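PDB 3AS8: magnetosome protein MamA from Magnetospirillum gryphiswaldense, which associates with the magnetosome and recognises other copies of itself, probably through its tetratricopeptide repeats, in building a larger protein complex. Local coordinates for residues A170-L173 with D174-A178; Y152-Q156 with M157-E161; Q8-Y11 with R12-I16; D41-V44 with A45-L48; T85-V89 with Q90-L94. One frame throughout, in Å; residues are numbered along the deposited sequence. Where two conformers were deposited one is given.

All five contacts are local, each within one helix or across the turn between two, and the chain is built of helices with no strand. In chain order they run interaction 3 (helix 5-20), interaction 4 (helix 42-54), interaction 5 (helices 76-88 and 92-105), interaction 2 (helices 144-156 and 160-183) and interaction 1 (helix 160-183). Interactions 3 and 4 touch, with centres about 11 Å apart, through the Arg12-Asp41 salt bridge. Interactions 1 and 2 share their last helix and have centres about 21 Å apart. Interactions 2 and 3 have centres about 52 Å apart on opposite sides of the chain's centre, as expected of an elongated repeat protein whose length would probably offer extended surfaces to partners.

Interaction 1 (A170-L173 with D174-A178); sequences ANEL and DERSA
Ala170 and Leu173 form the tight, buried part of this contact on helix 160-183, and Asp174 N meets Ala170 O at 2.8 Å. Beside them lies a polar grip: Ser177 N donates to Leu173 O over 2.9 Å in a nearly straight bond, its N-H...O angle 172°. A water 2.8 Å from Leu173 O donates to that oxygen too and accepts from Ser177 OG, so two donors hold the carbonyl. With chi1 at -79°, CG of Asp174 stays beside its own backbone N and comes within 3.3 Å of Ala170 O. Asp174 OD2 reaches Arg148 in a long, weak ion pair, and Asn171 OD1 accepts a hydrogen bond from the same arginine. Ala170 and Leu173 press on His147 of helix 144-156, the helix-on-helix packing from which tetratricopeptide repeats build their superhelix. Exchanging Asp174 for an alanine would probably cost Arg148 its weak ion-pair partner and take the carboxylate away from beside Ala170 O. The other side, with Glu172, Glu175 and Arg176, is loose and exposed. Arg176 has two conformers, so its side-chain contacts are doubtful. In one, Glu172 runs alongside with OE1 4.4 Å from Arg176 NH2 and well out of the guanidinium plane, a relation of charge alone, and Leu173 CD2 sits 3.4 Å above that plane, nearer its rim. Glu172 OE1 has its salt bridge with Lys169.

Interaction 2 (Y152-Q156 with M157-E161); sequences YSYEQ and MGSHE
Tyr154 and Met157 both set CG anti to their carbonyl carbons (chi1 -86° and -66°), and a bend at the end of the Met157 chain (chi3 -81°) swings its methyl toward the ring. Met157 CE comes to 3.9 Å from Tyr154 CD1, and Ser159 CB approaches that same ring carbon, both obliquely. Replacing Met157 with an alanine is likely to open a gap beside Tyr154 CD1 and lose the side-chain contact with Asp127 of helix 126-139. Beyond CZ, Tyr154 OH has a weak hydrogen bond with Lys134. Farther round the turn, Glu155 CG lies 3.8 Å from His160 CE1, again obliquely. Gln156 folds back on its own helix: its NE2 donates to Tyr152 O at 3.1 Å, coming from the face of that carbonyl opposite to Gln156 N, and the same NE2 stands 3.4 Å above the Tyr152 ring plane, near the rim. A weak bond ties NE2 to Asp121 as well. In the backbone, Gly158 N meets Glu155 O at 2.8 Å and Ser159 N meets Tyr154 O at 3.0 Å, each from above the carbonyl plane, while Met157 N makes weak bonds to Ser153 O and Tyr154 O. With the positive phi of Gly158, the two sound bonds form a Schellman motif at the helix C-terminus; Ser159 then takes the N-cap position of helix 160-183, the tight helix-turn-helix connection of a tetratricopeptide repeat.

Interaction 3 (Q8-Y11 with R12-I16); sequences QVYY and RDKGI
Gly15 N donates to Tyr11 O at 2.8 Å, the shortest bond of this contact, with an N-H...O angle of 150°. One turn earlier, Arg12 N meets Gln8 O at 2.9 Å, almost in line with its carbonyl bond. Asp13 N binds Val9 O, and Asp13 CG rests 3.2 Å from Val9 O. Its side chain runs alongside Val9 in the same direction, Asp13 OD2 at 3.7 Å from Val9 CG1. Tyr10 and Lys14 also lie side by side: Tyr10 CG is anti to the backbone N (chi1 178°), which turns the ring outward on the side of Lys14, Tyr10 OH 3.7 Å from Lys14 CE, a packing contact of the aliphatic chain. The rim of the same ring turns to Tyr11, whose face receives Tyr10 CD2 at 3.7 Å above its centre. Arg12 is extended from CG to NE, and its NE reaches Asp41 in a salt bridge, while Ile16 CD1 covers one guanidinium face, 3.6 Å above the plane. Helix 5-20 thus packs on helices 24-31 and 42-54, Tyr11 touching Met30 and Arg12 touching Val44, consistent with the side-by-side helix packing of a tetratricopeptide superhelix.

Interaction 4 (D41-V44 with A45-L48); sequences DVEV and ALHL
Ala45 N donates to Asp41 O at 2.9 Å, closing the first turn of helix 42-54, of which Asp41 is the N-cap. The cap itself rests on Asp41 OD1, which accepts from Val44 N at 3.2 Å from above the carboxylate plane (158° at the hydrogen) and more weakly from Glu43 N, OD2 being taken by the salt bridge to Arg12. The setting is the helical stack of a tetratricopeptide repeat, and Ala45 touches Ser68 of helix 58-71. Leu46 follows, its N bonded to Val42 O at 2.8 Å. Its side chain packs on Leu65 of helix 58-71 and Val81 of helix 76-88. At His47 the geometry becomes distinctive. CG stands anti to the carbonyl carbon (chi1 -72°), which folds the ring back over the preceding turn, and ND1 donates to Glu43 O at 2.8 Å with that oxygen close to the ring plane. Because His47 N binds Glu43 O too, two donors of one residue grip a single carbonyl and restrain rotation of the ring. The Glu43 carboxylate, bent round at chi2, runs alongside, with OE1 3.0 Å from His47 CE1 and the two planes 50° apart; so close an acceptor would probably polarise that C-H. Leu48 ends the segment against Leu64 and Tyr35, its N reaching Val44 O at 2.9 Å and its CB lying 3.4 Å from the same oxygen.

Interaction 5 (T85-V89 with Q90-L94); sequences TYVQV and QKYDL
Tyr86 O and Val87 O, two carbonyls at the end of helix 76-88, are satisfied by amides of the turn that follows. Lys91 N donates to Tyr86 O at 2.9 Å (140° at the hydrogen), and Gln90 N donates to Val87 O at 3.0 Å (160°). Both donors stand above their carbonyl planes. Gln90 N is also close to Tyr86 O, but the angle there is poor, and its N-H is directed at Val87 O. With positive phi at Gln90 as the C-prime residue, this pair of bonds is a Schellman motif. Val87 O has a further donor, a water 2.6 Å away, which also makes a weak hydrogen bond with Tyr92 OH at 3.4 Å. At the side chains, Tyr86 OH is satisfied by Glu66. Lys91 NZ and Asp93 OD1 form a long salt bridge at 3.9 Å on the exposed side. The apolar part centres on Tyr86, whose ring takes Leu94 CB over one face in a CH-pi contact, 3.7 Å from its centroid and 24° off the normal. Lys91 CB approaches the same ring obliquely. Tyr92 folds back over the turn, so that Gln90 CA stands over the centre of the Tyr92 ring, and Tyr92 CE1 meets Val87 CG1 at 4.0 Å. Beyond the turn, Tyr86 and Val87 pack on Ala95 of helix 92-105, Val89 touches Val58 of helix 58-71, and Tyr92 leans on Ala119 of helix 110-122, so the turn joins two antiparallel helices of the tetratricopeptide stack to their neighbours before and after.

Interaction 1 (A170-L173 with D174-A178)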
# COMPACT_ATOMS: atom_id res chain seq x y z
N ALA A 170 -15.54 17.71 -4.78
CA ALA A 170 -15.52 16.31 -5.22
C ALA A 170 -16.51 16.06 -6.35
O ALA A 170 -16.16 15.39 -7.34
CB ALA A 170 -15.80 15.37 -4.05
N ASN A 171 -17.72 16.61 -6.24
CA ASN A 171 -18.71 16.38 -7.30
C ASN A 171 -18.24 17.07 -8.59
O ASN A 171 -18.42 16.52 -9.66
CB ASN A 171 -20.13 16.91 -6.93
CG ASN A 171 -20.76 16.16 -5.77
OD1 ASN A 171 -20.43 15.00 -5.52
ND2 ASN A 171 -21.64 16.80 -5.06
N GLU A 172 -17.75 18.30 -8.50
CA GLU A 172 -17.22 19.03 -9.67
C GLU A 172 -16.08 18.23 -10.34
O GLU A 172 -16.09 18.02 -11.54
CB GLU A 172 -16.82 20.44 -9.26
CG GLU A 172 -16.10 21.31 -10.26
CD GLU A 172 -15.87 22.75 -9.70
OE1 GLU A 172 -15.21 22.89 -8.65
OE2 GLU A 172 -16.39 23.74 -10.31
N LEU A 173 -15.15 17.73 -9.52
CA LEU A 173 -14.05 16.94 -10.04
C LEU A 173 -14.43 15.58 -10.65
O LEU A 173 -13.81 15.15 -11.65
CB LEU A 173 -12.95 16.76 -8.96
CG LEU A 173 -12.28 18.05 -8.48
CD1 LEU A 173 -11.33 17.78 -7.25
CD2 LEU A 173 -11.53 18.73 -9.62
N ASP A 174 -15.38 14.86 -10.02
CA ASP A 174 -15.83 13.55 -10.51
C ASP A 174 -16.54 13.66 -11.86
O ASP A 174 -16.47 12.73 -12.69
CB ASP A 174 -16.79 12.89 -9.50
CG ASP A 174 -16.06 12.24 -8.33
OD1 ASP A 174 -14.81 12.15 -8.27
OD2 ASP A 174 -16.77 11.80 -7.42
N GLU A 175 -17.24 14.77 -12.05
CA GLU A 175 -17.81 15.11 -13.35
C GLU A 175 -16.71 15.32 -14.43
O GLU A 175 -16.78 14.75 -15.54
CB GLU A 175 -18.68 16.36 -13.19
CG GLU A 175 -19.32 16.85 -14.46
CD GLU A 175 -20.53 17.72 -14.18
OE1 GLU A 175 -21.50 17.22 -13.57
OE2 GLU A 175 -20.52 18.91 -14.59
N ARG A 176 -15.71 16.15 -14.16
CA ARG A 176 -14.57 16.28 -15.08
C ARG A 176 -13.98 14.88 -15.39
O ARG A 176 -13.93 14.48 -16.55
CB ARG A 176 -13.49 17.23 -14.53
CG ARG A 176 -14.01 18.55 -13.92
CD ARG A 176 -13.21 19.79 -14.28
NE ARG A 176 -12.01 20.04 -13.47
CZ ARG A 176 -11.89 21.01 -12.55
NH1 ARG A 176 -10.75 21.15 -11.88
NH2 ARG A 176 -12.89 21.82 -12.27
N SER A 177 -13.56 14.14 -14.35
CA SER A 177 -12.85 12.82 -14.46
C SER A 177 -13.51 11.60 -15.18
O SER A 177 -13.00 11.11 -16.22
CB SER A 177 -12.46 12.33 -13.05
OG SER A 177 -11.48 13.19 -12.49
N ALA A 178 -14.58 11.04 -14.59
CA ALA A 178 -15.28 9.87 -15.17
C ALA A 178 -15.83 10.11 -16.58
O ALA A 178 -16.02 9.15 -17.35
CB ALA A 178 -16.41 9.40 -14.28
O HOH W 1 -11.05 15.61 -11.97

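Interaction 2 (Y152-Q156 with M157-E161)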
# COMPACT_ATOMS: atom_id res chain seq x y z
N TYR A 152 -15.85 13.64 4.41
CA TYR A 152 -16.32 12.63 5.36
C TYR A 152 -15.59 12.71 6.72
O TYR A 152 -16.20 12.54 7.74
CB TYR A 152 -16.26 11.20 4.74
CG TYR A 152 -17.00 10.15 5.56
CD1 TYR A 152 -18.24 10.45 6.14
CD2 TYR A 152 -16.47 8.83 5.75
CE1 TYR A 152 -18.93 9.53 6.90
CE2 TYR A 152 -17.18 7.88 6.52
CZ TYR A 152 -18.41 8.25 7.08
OH TYR A 152 -19.15 7.41 7.85
N SER A 153 -14.30 13.01 6.73
CA SER A 153 -13.58 13.06 7.99
C SER A 153 -14.13 14.29 8.79
O SER A 153 -14.37 14.21 9.97
CB SER A 153 -12.10 13.20 7.71
OG SER A 153 -11.46 12.06 7.12
N TYR A 154 -14.34 15.41 8.11
CA TYR A 154 -14.90 16.56 8.76
C TYR A 154 -16.28 16.22 9.32
O TYR A 154 -16.58 16.54 10.48
CB TYR A 154 -14.94 17.75 7.84
CG TYR A 154 -13.69 18.63 7.74
CD1 TYR A 154 -13.13 19.27 8.86
CD2 TYR A 154 -13.15 18.91 6.51
CE1 TYR A 154 -12.00 20.11 8.74
CE2 TYR A 154 -12.06 19.72 6.37
CZ TYR A 154 -11.47 20.32 7.49
OH TYR A 154 -10.40 21.10 7.22
N GLU A 155 -17.14 15.57 8.53
CA GLU A 155 -18.49 15.30 8.96
C GLU A 155 -18.51 14.45 10.21
O GLU A 155 -19.33 14.68 11.07
CB GLU A 155 -19.28 14.66 7.82
CG GLU A 155 -20.70 14.21 8.08
CD GLU A 155 -21.34 13.73 6.75
OE1 GLU A 155 -21.48 12.48 6.56
OE2 GLU A 155 -21.65 14.59 5.87
N GLN A 156 -17.57 13.50 10.32
CA GLN A 156 -17.45 12.63 11.45
C GLN A 156 -17.03 13.37 12.71
O GLN A 156 -17.30 12.87 13.81
CB GLN A 156 -16.45 11.49 11.18
CG GLN A 156 -17.01 10.41 10.21
CD GLN A 156 -15.96 9.42 9.78
OE1 GLN A 156 -15.86 8.34 10.37
NE2 GLN A 156 -15.18 9.76 8.75
N MET A 157 -16.38 14.52 12.58
CA MET A 157 -16.14 15.36 13.73
C MET A 157 -17.35 16.32 14.04
O MET A 157 -17.29 17.10 14.98
CB MET A 157 -14.92 16.22 13.48
CG MET A 157 -13.68 15.36 13.38
SD MET A 157 -12.20 16.36 13.44
CE MET A 157 -12.12 16.92 11.77
N GLY A 158 -18.41 16.27 13.24
CA GLY A 158 -19.51 17.26 13.32
C GLY A 158 -19.20 18.62 12.67
O GLY A 158 -19.96 19.57 12.85
N SER A 159 -18.13 18.73 11.90
CA SER A 159 -17.79 19.98 11.21
C SER A 159 -18.47 20.08 9.85
O SER A 159 -17.78 20.07 8.79
CB SER A 159 -16.27 20.10 11.03
OG SER A 159 -15.62 19.94 12.29
N HIS A 160 -19.81 20.16 9.87
CA HIS A 160 -20.58 20.17 8.61
C HIS A 160 -20.25 21.34 7.74
O HIS A 160 -20.21 21.25 6.51
CB HIS A 160 -22.07 20.08 8.90
CG HIS A 160 -22.41 18.88 9.70
ND1 HIS A 160 -22.34 17.61 9.17
CD2 HIS A 160 -22.75 18.73 11.01
CE1 HIS A 160 -22.66 16.74 10.09
NE2 HIS A 160 -22.90 17.38 11.22
N GLU A 161 -20.03 22.50 8.35
CA GLU A 161 -19.62 23.69 7.56
C GLU A 161 -18.35 23.54 6.75
O GLU A 161 -18.23 24.01 5.60
CB GLU A 161 -19.46 24.87 8.54
CG GLU A 161 -19.22 26.13 7.83
CD GLU A 161 -19.31 27.35 8.75
OE1 GLU A 161 -19.14 28.43 8.25
OE2 GLU A 161 -19.51 27.27 9.96

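Interaction 3 (Q8-Y11 with R12-I16)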
# COMPACT_ATOMS: atom_id res chain seq x y z
N GLN A 8 20.24 -23.55 -5.12
CA GLN A 8 19.62 -22.37 -4.48
C GLN A 8 19.57 -21.23 -5.52
O GLN A 8 18.53 -20.61 -5.73
CB GLN A 8 20.41 -21.96 -3.26
CG GLN A 8 19.99 -22.65 -1.92
CD GLN A 8 20.99 -22.46 -0.78
OE1 GLN A 8 20.65 -22.66 0.38
NE2 GLN A 8 22.23 -22.11 -1.09
N VAL A 9 20.69 -20.98 -6.20
CA VAL A 9 20.83 -19.76 -7.02
C VAL A 9 20.00 -19.92 -8.25
O VAL A 9 19.43 -18.94 -8.76
CB VAL A 9 22.32 -19.39 -7.29
CG1 VAL A 9 22.42 -18.01 -8.00
CG2 VAL A 9 23.08 -19.34 -6.02
N TYR A 10 19.84 -21.15 -8.71
CA TYR A 10 18.94 -21.41 -9.82
C TYR A 10 17.46 -20.97 -9.50
O TYR A 10 16.80 -20.31 -10.32
CB TYR A 10 18.99 -22.91 -10.24
CG TYR A 10 18.03 -23.30 -11.36
CD1 TYR A 10 18.37 -23.08 -12.70
CD2 TYR A 10 16.83 -23.92 -11.10
CE1 TYR A 10 17.52 -23.43 -13.70
CE2 TYR A 10 16.00 -24.29 -12.08
CZ TYR A 10 16.33 -24.04 -13.39
OH TYR A 10 15.48 -24.41 -14.38
N TYR A 11 16.95 -21.38 -8.35
CA TYR A 11 15.51 -21.18 -8.01
C TYR A 11 15.34 -19.71 -7.60
O TYR A 11 14.36 -19.10 -7.93
CB TYR A 11 15.04 -22.18 -6.90
CG TYR A 11 14.92 -23.60 -7.46
CD1 TYR A 11 13.95 -23.92 -8.38
CD2 TYR A 11 15.87 -24.58 -7.13
CE1 TYR A 11 13.86 -25.24 -8.94
CE2 TYR A 11 15.83 -25.82 -7.70
CZ TYR A 11 14.81 -26.17 -8.60
OH TYR A 11 14.79 -27.47 -9.15
N ARG A 12 16.37 -19.13 -6.97
CA ARG A 12 16.34 -17.71 -6.56
C ARG A 12 16.23 -16.82 -7.74
O ARG A 12 15.34 -16.01 -7.80
CB ARG A 12 17.54 -17.36 -5.73
CG ARG A 12 17.59 -15.90 -5.23
CD ARG A 12 18.96 -15.65 -4.48
NE ARG A 12 18.85 -14.47 -3.65
CZ ARG A 12 18.86 -13.22 -4.13
NH1 ARG A 12 19.01 -12.99 -5.44
NH2 ARG A 12 18.74 -12.20 -3.29
N ASP A 13 17.15 -16.96 -8.68
CA ASP A 13 17.19 -16.11 -9.83
C ASP A 13 15.91 -16.27 -10.66
O ASP A 13 15.34 -15.26 -11.12
CB ASP A 13 18.36 -16.47 -10.81
CG ASP A 13 19.77 -16.10 -10.26
OD1 ASP A 13 19.86 -15.51 -9.15
OD2 ASP A 13 20.78 -16.46 -10.99
N LYS A 14 15.52 -17.53 -10.93
CA LYS A 14 14.35 -17.78 -11.73
C LYS A 14 13.05 -17.23 -11.01
O LYS A 14 12.13 -16.65 -11.67
CB LYS A 14 14.24 -19.27 -12.09
CG LYS A 14 13.59 -19.57 -13.41
CD LYS A 14 13.81 -21.06 -13.81
CE LYS A 14 13.62 -21.33 -15.30
NZ LYS A 14 12.58 -20.50 -16.03
N GLY A 15 12.97 -17.44 -9.70
CA GLY A 15 11.79 -17.04 -8.93
C GLY A 15 11.57 -15.53 -8.87
O GLY A 15 10.47 -15.00 -9.10
N ILE A 16 12.64 -14.84 -8.55
CA ILE A 16 12.61 -13.39 -8.49
C ILE A 16 12.34 -12.81 -9.87
O ILE A 16 11.63 -11.79 -10.03
CB ILE A 16 13.92 -12.87 -7.93
CG1 ILE A 16 13.99 -13.25 -6.44
CG2 ILE A 16 14.04 -11.38 -8.18
CD1 ILE A 16 15.44 -13.04 -5.83

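Interaction 4 (D41-V44 with A45-L48)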
# COMPACT_ATOMS: atom_id res chain seq x y z
N ASP A 41 16.74 -14.64 3.60
CA ASP A 41 17.14 -13.80 2.43
C ASP A 41 16.01 -12.83 2.11
O ASP A 41 14.93 -13.29 1.72
CB ASP A 41 17.38 -14.74 1.25
CG ASP A 41 17.74 -14.04 -0.10
OD1 ASP A 41 17.29 -12.91 -0.46
OD2 ASP A 41 18.48 -14.68 -0.86
N VAL A 42 16.24 -11.50 2.27
CA VAL A 42 15.11 -10.51 2.26
C VAL A 42 14.49 -10.41 0.87
O VAL A 42 13.27 -10.28 0.73
CB VAL A 42 15.52 -9.08 2.81
CG1 VAL A 42 16.53 -8.41 1.95
CG2 VAL A 42 14.29 -8.15 2.92
N GLU A 43 15.31 -10.56 -0.15
CA GLU A 43 14.81 -10.40 -1.53
C GLU A 43 13.93 -11.60 -1.95
O GLU A 43 12.93 -11.41 -2.67
CB GLU A 43 16.03 -10.21 -2.41
CG GLU A 43 15.88 -9.26 -3.54
CD GLU A 43 15.37 -7.89 -3.17
OE1 GLU A 43 14.43 -7.44 -3.87
OE2 GLU A 43 15.89 -7.27 -2.22
N VAL A 44 14.27 -12.79 -1.43
CA VAL A 44 13.50 -13.98 -1.61
C VAL A 44 12.19 -13.83 -0.79
O VAL A 44 11.08 -14.00 -1.36
CB VAL A 44 14.30 -15.25 -1.23
CG1 VAL A 44 13.35 -16.46 -1.06
CG2 VAL A 44 15.43 -15.52 -2.30
N ALA A 45 12.29 -13.42 0.49
CA ALA A 45 11.07 -13.26 1.31
C ALA A 45 10.09 -12.18 0.76
O ALA A 45 8.87 -12.37 0.75
CB ALA A 45 11.40 -13.01 2.81
N LEU A 46 10.64 -11.09 0.25
CA LEU A 46 9.86 -10.03 -0.32
C LEU A 46 9.09 -10.47 -1.57
O LEU A 46 7.88 -10.22 -1.69
CB LEU A 46 10.74 -8.90 -0.68
CG LEU A 46 10.11 -7.83 -1.60
CD1 LEU A 46 8.83 -7.14 -0.92
CD2 LEU A 46 11.09 -6.77 -2.00
N HIS A 47 9.79 -11.11 -2.51
CA HIS A 47 9.15 -11.56 -3.72
C HIS A 47 8.17 -12.73 -3.52
O HIS A 47 7.09 -12.75 -4.12
CB HIS A 47 10.22 -11.73 -4.79
CG HIS A 47 10.74 -10.41 -5.26
ND1 HIS A 47 11.89 -9.81 -4.76
CD2 HIS A 47 10.18 -9.49 -6.09
CE1 HIS A 47 12.05 -8.63 -5.33
NE2 HIS A 47 11.03 -8.41 -6.14
N LEU A 48 8.48 -13.66 -2.62
CA LEU A 48 7.56 -14.73 -2.34
C LEU A 48 6.35 -14.25 -1.55
O LEU A 48 5.24 -14.78 -1.69
CB LEU A 48 8.26 -15.88 -1.59
CG LEU A 48 7.46 -17.10 -1.13
CD1 LEU A 48 6.69 -17.88 -2.31
CD2 LEU A 48 8.52 -18.03 -0.45

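Interaction 5 (T85-V89 with Q90-L94)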
# COMPACT_ATOMS: atom_id res chain seq x y z
N THR A 85 -0.82 -3.67 2.05
CA THR A 85 -1.55 -4.91 2.26
C THR A 85 -2.34 -4.83 3.56
O THR A 85 -3.51 -5.22 3.57
CB THR A 85 -0.69 -6.17 2.20
OG1 THR A 85 -0.09 -6.26 0.90
CG2 THR A 85 -1.58 -7.41 2.36
N TYR A 86 -1.75 -4.32 4.62
CA TYR A 86 -2.49 -4.11 5.87
C TYR A 86 -3.77 -3.29 5.72
O TYR A 86 -4.87 -3.65 6.27
CB TYR A 86 -1.58 -3.52 6.90
CG TYR A 86 -0.57 -4.46 7.53
CD1 TYR A 86 -0.87 -5.81 7.83
CD2 TYR A 86 0.60 -3.95 8.03
CE1 TYR A 86 0.09 -6.63 8.53
CE2 TYR A 86 1.52 -4.71 8.71
CZ TYR A 86 1.27 -6.04 8.98
OH TYR A 86 2.27 -6.75 9.65
N VAL A 87 -3.70 -2.18 4.95
CA VAL A 87 -4.91 -1.38 4.76
C VAL A 87 -5.94 -2.28 4.07
O VAL A 87 -7.16 -2.25 4.42
CB VAL A 87 -4.64 -0.11 3.86
CG1 VAL A 87 -5.98 0.59 3.60
CG2 VAL A 87 -3.54 0.76 4.49
N GLN A 88 -5.51 -3.05 3.08
CA GLN A 88 -6.46 -3.90 2.35
C GLN A 88 -7.18 -4.90 3.29
O GLN A 88 -8.33 -5.18 3.10
CB GLN A 88 -5.79 -4.68 1.21
CG GLN A 88 -5.69 -3.86 -0.05
CD GLN A 88 -4.79 -4.46 -1.05
OE1 GLN A 88 -3.93 -5.30 -0.74
NE2 GLN A 88 -4.98 -4.04 -2.27
N VAL A 89 -6.50 -5.40 4.30
CA VAL A 89 -7.17 -6.33 5.30
C VAL A 89 -7.58 -5.63 6.62
O VAL A 89 -7.74 -6.28 7.65
CB VAL A 89 -6.25 -7.55 5.60
CG1 VAL A 89 -5.79 -8.16 4.35
CG2 VAL A 89 -4.98 -7.17 6.40
N GLN A 90 -7.66 -4.30 6.61
CA GLN A 90 -8.08 -3.48 7.79
C GLN A 90 -7.26 -3.64 9.05
O GLN A 90 -7.78 -3.49 10.20
CB GLN A 90 -9.57 -3.73 8.07
CG GLN A 90 -10.32 -3.59 6.74
CD GLN A 90 -11.82 -3.29 6.79
OE1 GLN A 90 -12.44 -3.15 5.73
NE2 GLN A 90 -12.42 -3.24 7.97
N LYS A 91 -5.99 -3.97 8.88
CA LYS A 91 -5.08 -3.84 9.93
C LYS A 91 -4.52 -2.45 9.88
O LYS A 91 -3.32 -2.24 9.69
CB LYS A 91 -3.97 -4.88 9.86
CG LYS A 91 -4.47 -6.28 10.20
CD LYS A 91 -3.87 -6.72 11.48
CE LYS A 91 -4.67 -6.22 12.64
NZ LYS A 91 -4.01 -6.44 13.96
N TYR A 92 -5.40 -1.47 10.11
CA TYR A 92 -5.06 -0.04 9.96
C TYR A 92 -3.99 0.40 10.90
O TYR A 92 -3.10 1.18 10.53
CB TYR A 92 -6.30 0.76 10.20
CG TYR A 92 -7.39 0.49 9.19
CD1 TYR A 92 -7.16 0.70 7.84
CD2 TYR A 92 -8.65 0.03 9.59
CE1 TYR A 92 -8.15 0.50 6.93
CE2 TYR A 92 -9.64 -0.14 8.70
CZ TYR A 92 -9.37 0.09 7.36
OH TYR A 92 -10.35 -0.10 6.45
N ASP A 93 -4.00 -0.16 12.11
CA ASP A 93 -3.00 0.21 13.07
C ASP A 93 -1.58 -0.23 12.74
O ASP A 93 -0.61 0.48 13.07
CB ASP A 93 -3.40 -0.31 14.44
CG ASP A 93 -3.31 -1.86 14.51
OD1 ASP A 93 -3.95 -2.58 13.66
OD2 ASP A 93 -2.55 -2.32 15.39
N LEU A 94 -1.43 -1.41 12.14
CA LEU A 94 -0.09 -1.84 11.70
C LEU A 94 0.37 -1.05 10.44
O LEU A 94 1.59 -0.91 10.17
CB LEU A 94 -0.10 -3.36 11.41
CG LEU A 94 -0.44 -4.21 12.64
CD1 LEU A 94 -0.27 -5.72 12.32
CD2 LEU A 94 0.44 -3.76 13.85
O HOH W 2 -9.30 -1.22 3.42